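Local coordinates for conserved protein (Methanosarcina mazei, PDB 2NR4) that binds flavin mononucleotide on what is probably a split beta-barrel, but is otherwise of unknown function, at residues I85-S90 with R158-V163; L164-H169 with K205-A210. All coordinates share one frame; numbering follows the deposited sequence.

Contact 1. Residues I85-S90 with R158-V163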
loop_
_atom_site.group_PDB
_atom_site.type_symbol
_atom_site.label_atom_id
_atom_site.label_comp_id
_atom_site.label_asym_id
_atom_site.label_seq_id
_atom_site.Cartn_x
_atom_site.Cartn_y
_atom_site.Cartn_z
ATOM N N ILE A 85 -6.529 5.797 9.759
ATOM C CA ILE A 85 -7.369 6.722 10.565
ATOM C C ILE A 85 -7.432 8.131 9.962
ATOM O O ILE A 85 -8.505 8.696 9.763
ATOM C CB ILE A 85 -6.967 6.743 12.059
ATOM C CG1 ILE A 85 -7.281 5.376 12.715
ATOM C CG2 ILE A 85 -7.773 7.863 12.787
ATOM C CD1 ILE A 85 -6.652 5.191 14.115
ATOM N N LEU A 86 -6.269 8.688 9.634
ATOM C CA LEU A 86 -6.212 10.021 8.998
ATOM C C LEU A 86 -6.885 10.063 7.632
ATOM O O LEU A 86 -7.609 11.024 7.293
ATOM C CB LEU A 86 -4.766 10.502 8.962
ATOM C CG LEU A 86 -4.332 11.962 8.990
ATOM C CD1 LEU A 86 -5.147 12.809 10.020
ATOM C CD2 LEU A 86 -2.863 11.967 9.329
ATOM N N PHE A 87 -6.717 9.014 6.826
ATOM C CA PHE A 87 -7.498 8.929 5.612
ATOM C C PHE A 87 -8.998 9.034 5.787
ATOM O O PHE A 87 -9.694 9.699 5.020
ATOM C CB PHE A 87 -7.212 7.600 4.852
ATOM C CG PHE A 87 -6.326 7.766 3.688
ATOM C CD1 PHE A 87 -6.850 8.122 2.456
ATOM C CD2 PHE A 87 -4.959 7.578 3.815
ATOM C CE1 PHE A 87 -6.030 8.281 1.380
ATOM C CE2 PHE A 87 -4.148 7.743 2.734
ATOM C CZ PHE A 87 -4.700 8.110 1.522
ATOM N N VAL A 88 -9.527 8.293 6.755
ATOM C CA VAL A 88 -10.953 8.231 6.912
ATOM C C VAL A 88 -11.406 9.548 7.541
ATOM O O VAL A 88 -12.384 10.111 7.114
ATOM C CB VAL A 88 -11.380 7.018 7.757
ATOM C CG1 VAL A 88 -12.863 7.073 8.091
ATOM C CG2 VAL A 88 -11.074 5.691 6.996
ATOM N N ARG A 89 -10.670 10.037 8.522
ATOM C CA ARG A 89 -11.028 11.330 9.142
ATOM C C ARG A 89 -11.018 12.458 8.120
ATOM O O ARG A 89 -11.916 13.304 8.124
ATOM C CB ARG A 89 -10.064 11.658 10.274
ATOM C CG ARG A 89 -10.255 10.753 11.507
ATOM C CD ARG A 89 -9.477 11.253 12.704
ATOM N NE ARG A 89 -9.756 12.672 12.942
ATOM C CZ ARG A 89 -8.842 13.637 13.014
ATOM N NH1 ARG A 89 -7.538 13.379 12.899
ATOM N NH2 ARG A 89 -9.256 14.896 13.209
ATOM N N SER A 90 -10.007 12.492 7.246
ATOM C CA SER A 90 -9.989 13.571 6.247
ATOM C C SER A 90 -11.094 13.408 5.201
ATOM O O SER A 90 -11.483 14.357 4.524
ATOM C CB SER A 90 -8.625 13.688 5.585
ATOM O OG SER A 90 -8.398 12.548 4.799
ATOM N N ARG A 158 -3.377 -5.888 3.130
ATOM C CA ARG A 158 -4.669 -5.924 2.480
ATOM C C ARG A 158 -5.760 -5.271 3.343
ATOM O O ARG A 158 -6.786 -4.906 2.806
ATOM C CB ARG A 158 -5.070 -7.352 2.155
ATOM C CG ARG A 158 -4.149 -8.028 1.092
ATOM C CD ARG A 158 -4.532 -9.475 1.042
ATOM N NE ARG A 158 -5.764 -9.656 0.306
ATOM C CZ ARG A 158 -6.603 -10.665 0.519
ATOM N NH1 ARG A 158 -6.338 -11.582 1.461
ATOM N NH2 ARG A 158 -7.684 -10.762 -0.217
ATOM N N GLY A 159 -5.533 -5.193 4.654
ATOM C CA GLY A 159 -6.445 -4.517 5.598
ATOM C C GLY A 159 -6.430 -3.015 5.378
ATOM O O GLY A 159 -7.497 -2.370 5.265
ATOM N N PHE A 160 -5.231 -2.447 5.282
ATOM C CA PHE A 160 -5.098 -1.029 4.937
ATOM C C PHE A 160 -5.724 -0.758 3.571
ATOM O O PHE A 160 -6.512 0.176 3.393
ATOM C CB PHE A 160 -3.631 -0.596 4.945
ATOM C CG PHE A 160 -3.445 0.840 4.543
ATOM C CD1 PHE A 160 -3.526 1.843 5.509
ATOM C CD2 PHE A 160 -3.279 1.209 3.187
ATOM C CE1 PHE A 160 -3.409 3.183 5.169
ATOM C CE2 PHE A 160 -3.154 2.581 2.824
ATOM C CZ PHE A 160 -3.228 3.580 3.836
ATOM N N ASN A 161 -5.417 -1.630 2.601
ATOM C CA ASN A 161 -5.964 -1.472 1.261
ATOM C C ASN A 161 -7.491 -1.543 1.263
ATOM O O ASN A 161 -8.154 -0.836 0.508
ATOM C CB ASN A 161 -5.374 -2.549 0.342
ATOM C CG ASN A 161 -3.868 -2.435 0.196
ATOM O OD1 ASN A 161 -3.228 -1.473 0.637
ATOM N ND2 ASN A 161 -3.271 -3.458 -0.433
ATOM N N ALA A 162 -8.049 -2.391 2.135
ATOM C CA ALA A 162 -9.504 -2.534 2.261
ATOM C C ALA A 162 -10.158 -1.295 2.822
ATOM O O ALA A 162 -11.287 -0.922 2.399
ATOM C CB ALA A 162 -9.846 -3.717 3.108
ATOM N N VAL A 163 -9.460 -0.635 3.734
ATOM C CA VAL A 163 -9.930 0.652 4.281
ATOM C C VAL A 163 -10.012 1.706 3.178
ATOM O O VAL A 163 -11.021 2.399 3.081
ATOM C CB VAL A 163 -9.016 1.191 5.421
ATOM C CG1 VAL A 163 -9.426 2.668 5.810
ATOM C CG2 VAL A 163 -9.122 0.266 6.644
#
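Two helices from different parts of the protein meet here: helix 84-92, an excursion from the FMN-binding beta-barrel, and the opening turns of helix 158-176, which begins the C-terminal helical bundle. Val-88 and Val-163 touch across the interface, CG2 of Val-88 lying 3.6 Å from CG1 of Val-163, and the two short side chains cross at about a right angle. The valines use different branches. In Val-163 the touching methyl, CG1, stands opposite the backbone N (chi1 171°), whereas in Val-88 it is CG2, the branch beside the backbone N, that reaches over. Beta-branched residues suit this place because their methyls sit close to the backbone and are fixed by a single torsion; the valine CA atoms are 8.1 Å apart, a distance that small side chains can fill. Val-88 also touches Leu-206 of helix 198-210, so it serves two helices at once.

A looser aromatic pair flanks the valines. Phe-87 directs its CB toward the other helix, while the ring of Phe-160 extends farther forward than its CB does. No polar bond links the two segments, as expected of an apolar seam. Phe-87 also touches Pro-46, an FMN-binding residue of strand 43-51, which places this end of the seam near the flavin pocket. At the start of helix 158-176, Asn-157 OD1 accepts a hydrogen bond from Phe-160 N, and Arg-158 forms a salt bridge with Glu-165 of the second subunit. Between the two phenylalanines, the nearest atoms are Phe-87 CD2 and Phe-160 CZ, 4.4 Å apart.

Contact 2. Residues L164-H169 with K205-A210; sequences LEATVH and KLIYEA. With FMN (flavin mononucleotide), chain C.
With CG1 beside its backbone N (chi1 -70°) and the chain extended beyond it (chi2 164°), Ile-207 sends its terminal methyl, CD1, against Ala-166 and Thr-167. Thr-167 meets it with the methyl branch, CG2, which stands opposite its own carbonyl carbon. Thr-167 CG2 lies 3.5 Å from Ile-207 CD1, tighter than usual for two carbons, and the side chains cross at about a right angle. The same CD1 is 3.8 Å from Ala-166 CB, so one slender isoleucine tip engages two neighbouring residues of the opposing helix. Alanine suits this position because its lone methyl leaves room for that tip; the CA atoms of Thr-167 and Ile-207 come within 6.9 Å.

Residues 164-169 of helix 158-176 also border the flavin. Thr-167 belongs to the pocket, and Val-168 CG2 is 3.7 Å from C7M of FMN, so an apolar branch borders the dimethylbenzene end of the isoalloxazine.

The contact thus joins helix 158-176 to helix 198-210 within the C-terminal bundle: helix 179-195 packs against Glu-165 and Tyr-208, helix 84-92 touches Thr-167 and Leu-206, and beyond the flavin lies the barrel, whose strand 43-51 supplies Pro-46 and Gly-48 to the ligand.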
loop_
_atom_site.group_PDB
_atom_site.type_symbol
_atom_site.label_atom_id
_atom_site.label_comp_id
_atom_site.label_asym_id
_atom_site.label_seq_id
_atom_site.Cartn_x
_atom_site.Cartn_y
_atom_site.Cartn_z
ATOM N N LEU A 164 -8.990 1.775 2.316
ATOM C CA LEU A 164 -8.966 2.695 1.185
ATOM C C LEU A 164 -10.182 2.453 0.267
ATOM O O LEU A 164 -10.880 3.399 -0.143
ATOM C CB LEU A 164 -7.687 2.459 0.386
ATOM C CG LEU A 164 -6.910 3.648 -0.106
ATOM C CD1 LEU A 164 -6.601 4.548 1.128
ATOM C CD2 LEU A 164 -5.572 3.148 -0.780
ATOM N N GLU A 165 -10.404 1.190 -0.107
ATOM C CA GLU A 165 -11.527 0.843 -0.958
ATOM C C GLU A 165 -12.837 1.177 -0.272
ATOM O O GLU A 165 -13.725 1.796 -0.907
ATOM C CB GLU A 165 -11.490 -0.652 -1.361
ATOM C CG GLU A 165 -10.284 -1.008 -2.237
ATOM C CD GLU A 165 -10.206 -0.203 -3.531
ATOM O OE1 GLU A 165 -11.234 -0.065 -4.211
ATOM O OE2 GLU A 165 -9.126 0.338 -3.852
ATOM N N ALA A 166 -12.963 0.819 1.000
ATOM C CA ALA A 166 -14.216 1.071 1.750
ATOM C C ALA A 166 -14.555 2.552 1.779
ATOM O O ALA A 166 -15.743 2.925 1.729
ATOM C CB ALA A 166 -14.130 0.511 3.179
ATOM N N THR A 167 -13.541 3.406 1.901
ATOM C CA THR A 167 -13.761 4.864 1.901
ATOM C C THR A 167 -14.295 5.315 0.530
ATOM O O THR A 167 -15.233 6.099 0.464
ATOM C CB THR A 167 -12.501 5.689 2.297
ATOM O OG1 THR A 167 -11.472 5.530 1.297
ATOM C CG2 THR A 167 -11.952 5.199 3.619
ATOM N N VAL A 168 -13.777 4.749 -0.558
ATOM C CA VAL A 168 -14.295 5.078 -1.892
ATOM C C VAL A 168 -15.774 4.668 -1.975
ATOM O O VAL A 168 -16.669 5.496 -2.289
ATOM C CB VAL A 168 -13.429 4.444 -3.017
ATOM C CG1 VAL A 168 -13.944 4.856 -4.432
ATOM C CG2 VAL A 168 -12.014 4.915 -2.873
ATOM N N HIS A 169 -16.064 3.422 -1.645
ATOM C CA HIS A 169 -17.452 2.940 -1.717
ATOM C C HIS A 169 -18.413 3.663 -0.771
ATOM O O HIS A 169 -19.564 3.927 -1.137
ATOM C CB HIS A 169 -17.498 1.421 -1.579
ATOM C CG HIS A 169 -16.754 0.721 -2.672
ATOM N ND1 HIS A 169 -16.920 1.037 -4.006
ATOM C CD2 HIS A 169 -15.803 -0.244 -2.632
ATOM C CE1 HIS A 169 -16.129 0.275 -4.737
ATOM N NE2 HIS A 169 -15.428 -0.498 -3.931
ATOM N N LYS A 205 -14.408 1.416 11.837
ATOM C CA LYS A 205 -15.431 1.898 12.772
ATOM C C LYS A 205 -15.824 3.342 12.444
ATOM O O LYS A 205 -17.011 3.702 12.472
ATOM C CB LYS A 205 -14.923 1.799 14.209
ATOM C CG LYS A 205 -15.920 1.158 15.216
ATOM C CD LYS A 205 -15.257 0.926 16.593
ATOM C CE LYS A 205 -15.668 -0.421 17.230
ATOM N NZ LYS A 205 -16.663 -0.366 18.370
ATOM N N LEU A 206 -14.836 4.169 12.095
ATOM C CA LEU A 206 -15.126 5.538 11.695
ATOM C C LEU A 206 -15.959 5.649 10.427
ATOM O O LEU A 206 -16.790 6.574 10.304
ATOM C CB LEU A 206 -13.851 6.381 11.599
ATOM C CG LEU A 206 -13.056 6.636 12.890
ATOM C CD1 LEU A 206 -11.897 7.554 12.539
ATOM C CD2 LEU A 206 -13.906 7.285 14.006
ATOM N N ILE A 207 -15.730 4.751 9.466
ATOM C CA ILE A 207 -16.543 4.714 8.236
ATOM C C ILE A 207 -18.022 4.428 8.543
ATOM O O ILE A 207 -18.922 5.102 8.001
ATOM C CB ILE A 207 -15.992 3.711 7.157
ATOM C CG1 ILE A 207 -14.677 4.245 6.575
ATOM C CG2 ILE A 207 -16.968 3.577 6.013
ATOM C CD1 ILE A 207 -13.800 3.229 5.806
ATOM N N TYR A 208 -18.235 3.428 9.399
ATOM C CA TYR A 208 -19.561 3.020 9.868
ATOM C C TYR A 208 -20.291 4.163 10.583
ATOM O O TYR A 208 -21.421 4.510 10.195
ATOM C CB TYR A 208 -19.432 1.779 10.751
ATOM C CG TYR A 208 -19.371 0.500 9.963
ATOM C CD1 TYR A 208 -18.347 0.252 9.058
ATOM C CD2 TYR A 208 -20.337 -0.479 10.131
ATOM C CE1 TYR A 208 -18.290 -0.925 8.339
ATOM C CE2 TYR A 208 -20.287 -1.675 9.407
ATOM C CZ TYR A 208 -19.262 -1.885 8.506
ATOM O OH TYR A 208 -19.216 -3.066 7.776
ATOM N N GLU A 209 -19.637 4.750 11.596
ATOM C CA GLU A 209 -20.137 5.957 12.276
ATOM C C GLU A 209 -20.486 7.088 11.301
ATOM O O GLU A 209 -21.514 7.741 11.461
ATOM C CB GLU A 209 -19.144 6.471 13.316
ATOM C CG GLU A 209 -18.880 5.541 14.479
ATOM C CD GLU A 209 -17.734 6.023 15.379
ATOM O OE1 GLU A 209 -17.332 7.214 15.303
ATOM O OE2 GLU A 209 -17.224 5.190 16.163
ATOM N N ALA A 210 -19.640 7.326 10.300
ATOM C CA ALA A 210 -19.899 8.369 9.307
ATOM C C ALA A 210 -21.151 8.070 8.487
ATOM O O ALA A 210 -21.837 8.994 8.034
ATOM C CB ALA A 210 -18.704 8.552 8.378
HETATM N N1 FMN C . -11.971 13.398 -4.939
HETATM C C2 FMN C . -11.529 14.116 -6.030
HETATM O O2 FMN C . -12.145 15.129 -6.354
HETATM N N3 FMN C . -10.441 13.684 -6.758
HETATM C C4 FMN C . -9.765 12.533 -6.384
HETATM O O4 FMN C . -8.680 12.254 -6.879
HETATM C C4A FMN C . -10.199 11.809 -5.276
HETATM N N5 FMN C . -9.546 10.650 -4.888
HETATM C C5A FMN C . -9.965 9.938 -3.773
HETATM C C6 FMN C . -9.280 8.779 -3.385
HETATM C C7 FMN C . -9.690 8.060 -2.271
HETATM C C7M FMN C . -8.970 6.785 -1.932
HETATM C C8 FMN C . -10.818 8.503 -1.547
HETATM C C8M FMN C . -11.205 7.874 -0.261
HETATM C C9 FMN C . -11.513 9.658 -1.930
HETATM C C9A FMN C . -11.071 10.387 -3.050
HETATM N N10 FMN C . -11.739 11.545 -3.453
HETATM C C10 FMN C . -11.310 12.251 -4.557
HETATM C "C1'" FMN C . -13.019 11.947 -2.784
HETATM C "C2'" FMN C . -12.708 13.034 -1.762
HETATM O "O2'" FMN C . -11.670 12.605 -0.921
HETATM C "C3'" FMN C . -13.936 13.246 -0.909
HETATM O "O3'" FMN C . -14.988 13.700 -1.745
HETATM C "C4'" FMN C . -13.655 14.214 0.238
HETATM O "O4'" FMN C . -14.763 14.101 1.096
HETATM C "C5'" FMN C . -13.493 15.661 -0.247
HETATM O "O5'" FMN C . -13.592 16.559 0.839
HETATM P P FMN C . -13.342 18.161 0.750
HETATM O O1P FMN C . -14.732 18.772 0.503
HETATM O O2P FMN C . -12.450 18.459 -0.477
HETATM O O3P FMN C . -12.809 18.616 2.110
#

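Overall arrangement
Contacts 1 and 2 follow one another along helix 158-176, their centres about 8 Å apart, and merge into a single apolar layer. Val-88 is shared between them: its CG2 lies 3.5 Å from CG2 of Thr-167, and its CG1 lies 3.7 Å from CG1 of Ile-207. Contact 1 brings the barrel's helix 84-92 to the bundle, whereas contact 2 holds two bundle helices together. Both border the FMN site: the side chain of Phe-87 comes within about 5 Å of the flavin, and Thr-167 and Val-168 line its pocket. Helix 158-176, used by both contacts, also meets the second subunit.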